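Local coordinates for DUF1116 domain-containing protein (Enterococcus faecalis, PDB 3CLQ) that is of unknown function but belongs to the family of AllG, a subunit of oxamate carbamoyltransferase, and may take part in related chemistry, at residues P324-V327 and P328-G332; V355-P358 and V359-F362; P39-T42 and E43-L47; G30-A34 and I35-P39. All blocks are in the same frame, centred on the assembly; numbering follows the deposited sequence.

Contact 1: P324-V327 and P328-G332; sequences PAIV and PLVGG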
loop_
_atom_site.group_PDB
_atom_site.type_symbol
_atom_site.label_atom_id
_atom_site.label_comp_id
_atom_site.label_asym_id
_atom_site.label_seq_id
_atom_site.Cartn_x
_atom_site.Cartn_y
_atom_site.Cartn_z
ATOM N N PRO B 324 4.572 -11.449 -0.765
ATOM C CA PRO B 324 4.670 -12.404 -1.838
ATOM C C PRO B 324 5.011 -11.733 -3.163
ATOM O O PRO B 324 5.477 -12.392 -4.068
ATOM C CB PRO B 324 3.274 -13.034 -1.886
ATOM C CG PRO B 324 2.398 -12.083 -1.234
ATOM C CD PRO B 324 3.247 -11.471 -0.146
ATOM N N ALA B 325 4.789 -10.440 -3.294
ATOM C CA ALA B 325 5.195 -9.756 -4.525
ATOM C C ALA B 325 6.689 -9.936 -4.908
ATOM O O ALA B 325 7.053 -9.869 -6.086
ATOM C CB ALA B 325 4.845 -8.279 -4.453
ATOM N N ILE B 326 7.564 -10.166 -3.942
ATOM C CA ILE B 326 8.991 -10.188 -4.275
ATOM C C ILE B 326 9.540 -11.521 -4.793
ATOM O O ILE B 326 10.619 -11.570 -5.379
ATOM C CB ILE B 326 9.845 -9.771 -3.088
ATOM C CG1 ILE B 326 9.526 -10.676 -1.883
ATOM C CG2 ILE B 326 9.640 -8.301 -2.814
ATOM C CD1 ILE B 326 10.564 -10.645 -0.790
ATOM N N VAL B 327 8.814 -12.603 -4.585
ATOM C CA VAL B 327 9.327 -13.911 -4.961
ATOM C C VAL B 327 10.093 -13.998 -6.302
ATOM O O VAL B 327 11.184 -14.560 -6.352
ATOM C CB VAL B 327 8.219 -15.010 -4.788
ATOM C CG1 VAL B 327 8.517 -16.286 -5.577
ATOM C CG2 VAL B 327 8.034 -15.314 -3.283
ATOM N N PRO B 328 9.539 -13.455 -7.398
ATOM C CA PRO B 328 10.373 -13.581 -8.602
ATOM C C PRO B 328 11.571 -12.609 -8.643
ATOM O O PRO B 328 12.516 -12.829 -9.401
ATOM C CB PRO B 328 9.390 -13.305 -9.744
ATOM C CG PRO B 328 8.384 -12.396 -9.145
ATOM C CD PRO B 328 8.246 -12.804 -7.686
ATOM N N LEU B 329 11.542 -11.550 -7.842
ATOM C CA LEU B 329 12.691 -10.659 -7.786
ATOM C C LEU B 329 13.794 -11.192 -6.853
ATOM O O LEU B 329 14.989 -10.996 -7.095
ATOM C CB LEU B 329 12.274 -9.233 -7.389
ATOM C CG LEU B 329 13.423 -8.273 -7.001
ATOM C CD1 LEU B 329 14.343 -7.967 -8.179
ATOM C CD2 LEU B 329 12.906 -6.983 -6.367
ATOM N N VAL B 330 13.399 -11.869 -5.785
ATOM C CA VAL B 330 14.373 -12.264 -4.788
ATOM C C VAL B 330 14.617 -13.742 -4.846
ATOM O O VAL B 330 15.551 -14.248 -4.226
ATOM C CB VAL B 330 13.916 -11.898 -3.375
ATOM C CG1 VAL B 330 14.620 -12.784 -2.354
ATOM C CG2 VAL B 330 14.158 -10.401 -3.098
ATOM N N GLY B 331 13.780 -14.438 -5.601
ATOM C CA GLY B 331 13.976 -15.860 -5.819
ATOM C C GLY B 331 13.197 -16.659 -4.806
ATOM O O GLY B 331 12.568 -16.105 -3.900
ATOM N N GLY B 332 13.222 -17.970 -4.973
ATOM C CA GLY B 332 12.535 -18.866 -4.069
ATOM C C GLY B 332 11.093 -19.120 -4.452
ATOM O O GLY B 332 10.665 -18.741 -5.541
#
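Ala325 makes the first touch with the following turn: its carbonyl O lies 3.5 Å from CD of Pro328. A proline can sit there because the first turn of a helix asks no N-H of it, and its ring stiffens the start. At Ile326 the carbonyl O faces two amides. It takes a bond from Val330 N at 2.8 Å. A weaker, bent one comes to the same oxygen from Leu329 N at 2.6 Å. The side chain of Ile326 is buried and meets Val330 loosely, CD1 to CG2 at 4.3 Å, as suits two branched apolar residues one turn apart. Val327 comes next, and its O receives Gly331 N at 2.7 Å. With its CG1 anti to the backbone N and beside the carbonyl carbon (chi1 161°), that methyl reaches 3.3 Å from Gly332 O. Gly331 ends the helix, and both it and Gly332 adopt positive phi with psi near 180°, a region open mainly to glycine. In the chain, helix 327-330 follows helix 309-313 and precedes helix 334-343. Ala325 and Ile326 rest on Arg193, and Leu329 on Phe292, while Pro324 and Pro328 pack against Pro358 and Phe362 of the second subunit, placing the turn at the dimer interface.

Contact 2: V355-P358 and V359-F362; sequences VTIP and VLDF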
loop_
_atom_site.group_PDB
_atom_site.type_symbol
_atom_site.label_atom_id
_atom_site.label_comp_id
_atom_site.label_asym_id
_atom_site.label_seq_id
_atom_site.Cartn_x
_atom_site.Cartn_y
_atom_site.Cartn_z
ATOM N N VAL B 355 3.456 -5.195 15.384
ATOM C CA VAL B 355 3.787 -5.303 13.962
ATOM C C VAL B 355 3.611 -6.757 13.512
ATOM O O VAL B 355 4.375 -7.642 13.909
ATOM C CB VAL B 355 5.240 -4.871 13.703
ATOM C CG1 VAL B 355 5.578 -4.902 12.213
ATOM C CG2 VAL B 355 5.482 -3.517 14.284
ATOM N N THR B 356 2.611 -7.010 12.685
ATOM C CA THR B 356 2.201 -8.369 12.449
ATOM C C THR B 356 2.108 -8.739 10.957
ATOM O O THR B 356 2.001 -7.867 10.105
ATOM C CB THR B 356 0.844 -8.603 13.140
ATOM O OG1 THR B 356 -0.107 -7.670 12.628
ATOM C CG2 THR B 356 0.964 -8.382 14.659
ATOM N N ILE B 357 2.128 -10.036 10.650
ATOM C CA ILE B 357 2.034 -10.517 9.272
ATOM C C ILE B 357 0.730 -11.241 9.004
ATOM O O ILE B 357 0.511 -12.355 9.475
ATOM C CB ILE B 357 3.146 -11.507 8.965
ATOM C CG1 ILE B 357 4.527 -10.899 9.280
ATOM C CG2 ILE B 357 3.057 -11.959 7.517
ATOM C CD1 ILE B 357 5.555 -11.954 9.501
ATOM N N PRO B 358 -0.145 -10.626 8.209
ATOM C CA PRO B 358 -1.496 -11.124 7.995
ATOM C C PRO B 358 -1.540 -12.592 7.549
ATOM O O PRO B 358 -2.183 -13.427 8.198
ATOM C CB PRO B 358 -2.011 -10.214 6.891
ATOM C CG PRO B 358 -1.278 -8.952 7.117
ATOM C CD PRO B 358 0.102 -9.397 7.444
ATOM N N VAL B 359 -0.854 -12.913 6.461
ATOM C CA VAL B 359 -0.971 -14.273 5.941
ATOM C C VAL B 359 -0.596 -15.350 6.986
ATOM O O VAL B 359 -1.097 -16.458 6.930
ATOM C CB VAL B 359 -0.205 -14.465 4.604
ATOM C CG1 VAL B 359 1.279 -14.534 4.848
ATOM C CG2 VAL B 359 -0.726 -15.702 3.868
ATOM N N LEU B 360 0.269 -15.020 7.940
ATOM C CA LEU B 360 0.559 -15.949 9.044
ATOM C C LEU B 360 -0.350 -15.696 10.257
ATOM O O LEU B 360 0.131 -15.575 11.392
ATOM C CB LEU B 360 2.022 -15.835 9.460
ATOM C CG LEU B 360 3.056 -16.725 8.752
ATOM C CD1 LEU B 360 2.479 -17.535 7.568
ATOM C CD2 LEU B 360 4.281 -15.939 8.346
ATOM N N ASP B 361 -1.656 -15.585 10.000
ATOM C CA ASP B 361 -2.644 -15.357 11.052
ATOM C C ASP B 361 -2.250 -14.211 11.989
ATOM O O ASP B 361 -2.536 -14.260 13.190
ATOM C CB ASP B 361 -2.848 -16.632 11.883
ATOM C CG ASP B 361 -3.418 -17.792 11.070
ATOM O OD1 ASP B 361 -4.208 -17.545 10.116
ATOM O OD2 ASP B 361 -3.089 -18.960 11.409
ATOM N N PHE B 362 -1.582 -13.194 11.449
ATOM C CA PHE B 362 -1.156 -12.047 12.251
ATOM C C PHE B 362 -0.196 -12.402 13.393
ATOM O O PHE B 362 -0.365 -11.899 14.510
ATOM C CB PHE B 362 -2.381 -11.310 12.812
ATOM C CG PHE B 362 -3.316 -10.867 11.759
ATOM C CD1 PHE B 362 -3.212 -9.585 11.216
ATOM C CD2 PHE B 362 -4.267 -11.749 11.249
ATOM C CE1 PHE B 362 -4.072 -9.184 10.212
ATOM C CE2 PHE B 362 -5.131 -11.363 10.233
ATOM C CZ PHE B 362 -5.035 -10.084 9.703
#
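Phe362 lays one face of its ring on Pro358, whose CA stands 3.9 Å from the ring centroid and 9° off the normal, a CH-pi contact. That C-H is polarised by the adjoining amide nitrogen and carbonyl, which suits it to an aromatic face. CB of Pro358 adds to the grip, 4.0 Å from Phe362 CE1. Thr356 OG1 meets the rim of the ring at CD1, 3.9 Å away; the hydroxyl itself is hydrogen-bonded to His185. Phe362 CG lies anti to the carbonyl carbon (chi1 -57°), which folds the ring back over the turn. On another side Ile357 CG2 meets Val359 CG1 at 4.1 Å and, slightly more loosely, Leu360 CD2.

The backbone is held less firmly: Phe362 N shares its hydrogen weakly between Ile357 O at 3.0 Å and Pro358 O at 3.3 Å. Asp361, at the exposed corner, turns its side chain away, a fitting place for a carboxylate.

The residues close a beta hairpin, joining strand 356-357 to its antiparallel neighbour 363-369. Val359 and Leu360 lean on helix 334-343, whereas Asp361 meets Val334 of the second subunit, which also packs on Pro358 and Phe362.

Contact 3: P39-T42 and E43-L47; sequences PDMT and ETTIL
OG1 of Thr42 is gripped from two directions: it shares a hydrogen bond with Thr45 OG1 at 2.9 Å and receives a weak, longer one from Thr44 N at 3.4 Å. The second of these makes a loosely bonded ST turn. It is possible because Thr42 OG1 sits between its own backbone N and carbonyl carbon (chi1 76°), where it hangs over the chain that follows. The backbone makes a type I beta turn from Thr42 to Thr45, closed by a weak bond of 3.2 Å from Thr45 N to Thr42 O. Glu43 and Thr44 occupy its exposed corners, where polar side chains can meet solvent.

Thr45 works with both of its branches. Its OG1 turns to Thr42, the two side chains crossing at about a right angle, while its CG2 approaches the selenium of Met41, present as selenomethionine, at 3.9 Å. Met41 is bent at its second torsion (75°), which brings the selenium also to 4.4 Å from Leu47 CD1; a long, flexible apolar chain suits this reach from loop to strand. Strand 45-48, which begins here, runs parallel to strand 92-95, and Thr45 packs on Thr92.

Both backbone-amide bonds of the turn are weak and the hydroxyl pair is not, so side chains as well as backbone close it, and the pair gives the hydroxyl of the largely buried Thr45 a polar partner.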
loop_
_atom_site.group_PDB
_atom_site.type_symbol
_atom_site.label_atom_id
_atom_site.label_comp_id
_atom_site.label_asym_id
_atom_site.label_seq_id
_atom_site.Cartn_x
_atom_site.Cartn_y
_atom_site.Cartn_z
ATOM N N PRO B 39 25.961 13.188 16.139
ATOM C CA PRO B 39 26.995 13.156 17.187
ATOM C C PRO B 39 28.406 13.067 16.601
ATOM O O PRO B 39 28.617 12.342 15.628
ATOM C CB PRO B 39 26.684 11.864 17.971
ATOM C CG PRO B 39 25.423 11.305 17.407
ATOM C CD PRO B 39 25.222 11.913 16.057
ATOM N N ASP B 40 29.345 13.807 17.196
ATOM C CA ASP B 40 30.775 13.777 16.837
ATOM C C ASP B 40 31.043 13.952 15.346
ATOM O O ASP B 40 31.844 13.239 14.765
ATOM C CB ASP B 40 31.440 12.486 17.328
ATOM C CG ASP B 40 30.946 12.057 18.694
ATOM O OD1 ASP B 40 30.209 11.035 18.773
ATOM O OD2 ASP B 40 31.288 12.748 19.681
HETATM N N MSE B 41 30.372 14.906 14.728
HETATM C CA MSE B 41 30.655 15.233 13.342
HETATM C C MSE B 41 31.720 16.333 13.219
HETATM O O MSE B 41 31.768 17.270 14.013
HETATM C CB MSE B 41 29.375 15.701 12.664
HETATM C CG MSE B 41 29.365 15.483 11.174
HETATM SE SE MSE B 41 29.093 13.606 10.761
HETATM C CE MSE B 41 28.890 13.719 8.815
ATOM N N THR B 42 32.575 16.222 12.217
ATOM C CA THR B 42 33.434 17.334 11.860
ATOM C C THR B 42 33.345 17.474 10.347
ATOM O O THR B 42 32.814 16.584 9.677
ATOM C CB THR B 42 34.882 17.097 12.306
ATOM O OG1 THR B 42 35.504 16.163 11.421
ATOM C CG2 THR B 42 34.922 16.556 13.730
ATOM N N GLU B 43 33.855 18.573 9.798
ATOM C CA GLU B 43 33.698 18.817 8.364
ATOM C C GLU B 43 34.558 17.893 7.508
ATOM O O GLU B 43 34.359 17.784 6.299
ATOM C CB GLU B 43 33.974 20.280 8.015
ATOM C CG GLU B 43 33.304 20.697 6.699
ATOM C CD GLU B 43 32.963 22.183 6.645
ATOM O OE1 GLU B 43 33.892 23.028 6.795
ATOM O OE2 GLU B 43 31.759 22.493 6.444
ATOM N N THR B 44 35.515 17.233 8.147
ATOM C CA THR B 44 36.421 16.329 7.460
ATOM C C THR B 44 36.111 14.889 7.877
ATOM O O THR B 44 36.996 14.033 7.915
ATOM C CB THR B 44 37.906 16.682 7.755
ATOM O OG1 THR B 44 38.229 16.363 9.113
ATOM C CG2 THR B 44 38.162 18.168 7.524
ATOM N N THR B 45 34.851 14.626 8.188
ATOM C CA THR B 45 34.457 13.326 8.688
ATOM C C THR B 45 33.517 12.722 7.681
ATOM O O THR B 45 32.552 13.372 7.297
ATOM C CB THR B 45 33.668 13.457 10.005
ATOM O OG1 THR B 45 34.562 13.429 11.116
ATOM C CG2 THR B 45 32.705 12.316 10.162
ATOM N N ILE B 46 33.775 11.502 7.221
ATOM C CA ILE B 46 32.748 10.864 6.409
ATOM C C ILE B 46 32.429 9.421 6.782
ATOM O O ILE B 46 33.319 8.638 7.143
ATOM C CB ILE B 46 32.895 11.103 4.879
ATOM C CG1 ILE B 46 33.764 10.070 4.216
ATOM C CG2 ILE B 46 33.410 12.508 4.565
ATOM C CD1 ILE B 46 33.974 10.433 2.775
ATOM N N LEU B 47 31.128 9.118 6.732
ATOM C CA LEU B 47 30.571 7.871 7.229
ATOM C C LEU B 47 30.253 6.927 6.097
ATOM O O LEU B 47 29.904 7.354 5.000
ATOM C CB LEU B 47 29.283 8.135 8.015
ATOM C CG LEU B 47 29.333 9.382 8.896
ATOM C CD1 LEU B 47 28.158 9.448 9.840
ATOM C CD2 LEU B 47 30.649 9.418 9.674
#

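Contact 4: G30-A34 and I35-P39; sequences GFDKA and INVMP
Ala34 O receives both Val37 N and Met38 N, each at 3.0 Å, one oxygen thus closing an i+3 and an i+4 turn together, while Lys33 O takes Asn36 N at 3.1 Å; the chain winds a single tight turn.

Asp32 reaches across to the turn with its carboxylate. Asn36 ND2 donates to Asp32 OD1 in a nearly straight (162°) but weak bond of 3.4 Å, and Lys33 N adds another weak bond to the same oxygen. The carboxylate and amide planes stand 64° apart, so the two groups meet neither stacked nor coplanar. Asn36 CG lies anti to its carbonyl carbon (chi1 -65°), which swings the amide back toward the strand.

Strand 26-33, an inner member of a four-stranded antiparallel sheet between strands 114-120 and 174-175, here runs straight into the short, weakly bonded helix 34-37. The small methyl of Ala34 suits the buried bend.

The Lys33 and Asn36 side chains run together, with Lys33 CB 3.8 Å from Asn36 ND2, and the lysine carries its ammonium on to Asn112. Val37 sets CG1 3.7 Å from Asp32 OD2 and also packs on Val115 and Phe128. Selenomethionine Met38 folds over Ala34, its CG 3.5 Å from Ala34 O and its selenium 4.2 Å from Ala34 CB.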
loop_
_atom_site.group_PDB
_atom_site.type_symbol
_atom_site.label_atom_id
_atom_site.label_comp_id
_atom_site.label_asym_id
_atom_site.label_seq_id
_atom_site.Cartn_x
_atom_site.Cartn_y
_atom_site.Cartn_z
ATOM N N GLY B 30 12.289 15.367 12.003
ATOM C CA GLY B 30 12.907 16.429 11.227
ATOM C C GLY B 30 13.860 15.941 10.163
ATOM O O GLY B 30 14.024 14.729 9.966
ATOM N N PHE B 31 14.469 16.910 9.473
ATOM C CA PHE B 31 15.517 16.686 8.487
ATOM C C PHE B 31 16.508 17.807 8.634
ATOM O O PHE B 31 16.122 18.930 8.942
ATOM C CB PHE B 31 14.957 16.750 7.077
ATOM C CG PHE B 31 13.988 15.649 6.747
ATOM C CD1 PHE B 31 14.433 14.465 6.176
ATOM C CD2 PHE B 31 12.635 15.799 6.996
ATOM C CE1 PHE B 31 13.531 13.457 5.864
ATOM C CE2 PHE B 31 11.739 14.795 6.676
ATOM C CZ PHE B 31 12.174 13.632 6.115
ATOM N N ASP B 32 17.780 17.521 8.383
ATOM C CA ASP B 32 18.821 18.541 8.483
ATOM C C ASP B 32 20.183 17.999 8.006
ATOM O O ASP B 32 20.392 16.786 7.895
ATOM C CB ASP B 32 18.907 19.102 9.913
ATOM C CG ASP B 32 19.314 20.590 9.950
ATOM O OD1 ASP B 32 19.576 21.191 8.875
ATOM O OD2 ASP B 32 19.382 21.159 11.068
ATOM N N LYS B 33 21.094 18.907 7.684
ATOM C CA LYS B 33 22.416 18.516 7.268
ATOM C C LYS B 33 23.011 17.647 8.358
ATOM O O LYS B 33 22.869 17.939 9.535
ATOM C CB LYS B 33 23.293 19.752 7.042
ATOM C CG LYS B 33 22.732 20.752 6.034
ATOM C CD LYS B 33 23.775 21.768 5.636
ATOM C CE LYS B 33 23.570 22.231 4.206
ATOM N NZ LYS B 33 24.722 23.072 3.796
ATOM N N ALA B 34 23.680 16.578 7.965
ATOM C CA ALA B 34 24.388 15.744 8.920
ATOM C C ALA B 34 25.145 16.585 9.952
ATOM O O ALA B 34 24.938 16.448 11.150
ATOM C CB ALA B 34 25.337 14.849 8.199
ATOM N N ILE B 35 26.013 17.470 9.491
ATOM C CA ILE B 35 26.899 18.171 10.408
ATOM C C ILE B 35 26.179 18.980 11.491
ATOM O O ILE B 35 26.734 19.197 12.567
ATOM C CB ILE B 35 27.868 19.084 9.641
ATOM C CG1 ILE B 35 29.271 19.107 10.308
ATOM C CG2 ILE B 35 27.229 20.451 9.399
ATOM C CD1 ILE B 35 29.447 20.046 11.500
ATOM N N ASN B 36 24.950 19.420 11.215
ATOM C CA ASN B 36 24.184 20.197 12.196
ATOM C C ASN B 36 23.585 19.373 13.327
ATOM O O ASN B 36 23.274 19.925 14.377
ATOM C CB ASN B 36 23.034 20.972 11.544
ATOM C CG ASN B 36 23.504 22.026 10.585
ATOM O OD1 ASN B 36 24.643 22.478 10.649
ATOM N ND2 ASN B 36 22.618 22.431 9.677
ATOM N N VAL B 37 23.374 18.075 13.125
ATOM C CA VAL B 37 22.580 17.339 14.106
ATOM C C VAL B 37 23.157 16.023 14.619
ATOM O O VAL B 37 22.732 15.527 15.658
ATOM C CB VAL B 37 21.150 17.108 13.597
ATOM C CG1 VAL B 37 20.482 18.432 13.295
ATOM C CG2 VAL B 37 21.161 16.229 12.368
HETATM N N MSE B 38 24.119 15.455 13.907
HETATM C CA MSE B 38 24.668 14.148 14.285
HETATM C C MSE B 38 25.763 14.261 15.339
HETATM O O MSE B 38 26.423 15.288 15.421
HETATM C CB MSE B 38 25.182 13.422 13.048
HETATM C CG MSE B 38 24.083 13.215 12.010
HETATM SE SE MSE B 38 24.426 11.685 10.837
HETATM C CE MSE B 38 25.733 10.772 11.959
ATOM N N PRO B 39 25.961 13.188 16.139
ATOM C CA PRO B 39 26.995 13.156 17.187
ATOM C C PRO B 39 28.406 13.067 16.601
ATOM O O PRO B 39 28.617 12.342 15.628
ATOM C CB PRO B 39 26.684 11.864 17.971
ATOM C CG PRO B 39 25.423 11.305 17.407
ATOM C CD PRO B 39 25.222 11.913 16.057
#

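Along the chain the order is contact 4, contact 3, contact 1, contact 2. Contacts 4 and 3 share Pro39, with centres 11 Å apart, and form one unit carrying the chain from strand 26-33 through helix 34-37 into strand 45-48, and so from an antiparallel sheet to a parallel pair of strands. They touch through Leu47 and Met38, and through Met41 with Ala34 and Ile35. Contacts 1 and 2, with centres about 18 Å apart, lie across the chain's centre from that unit and do not touch each other within one subunit. Across the dimer they do: the turn of contact 1 in one subunit packs on that of contact 2 in the other, so both help build the subunit interface.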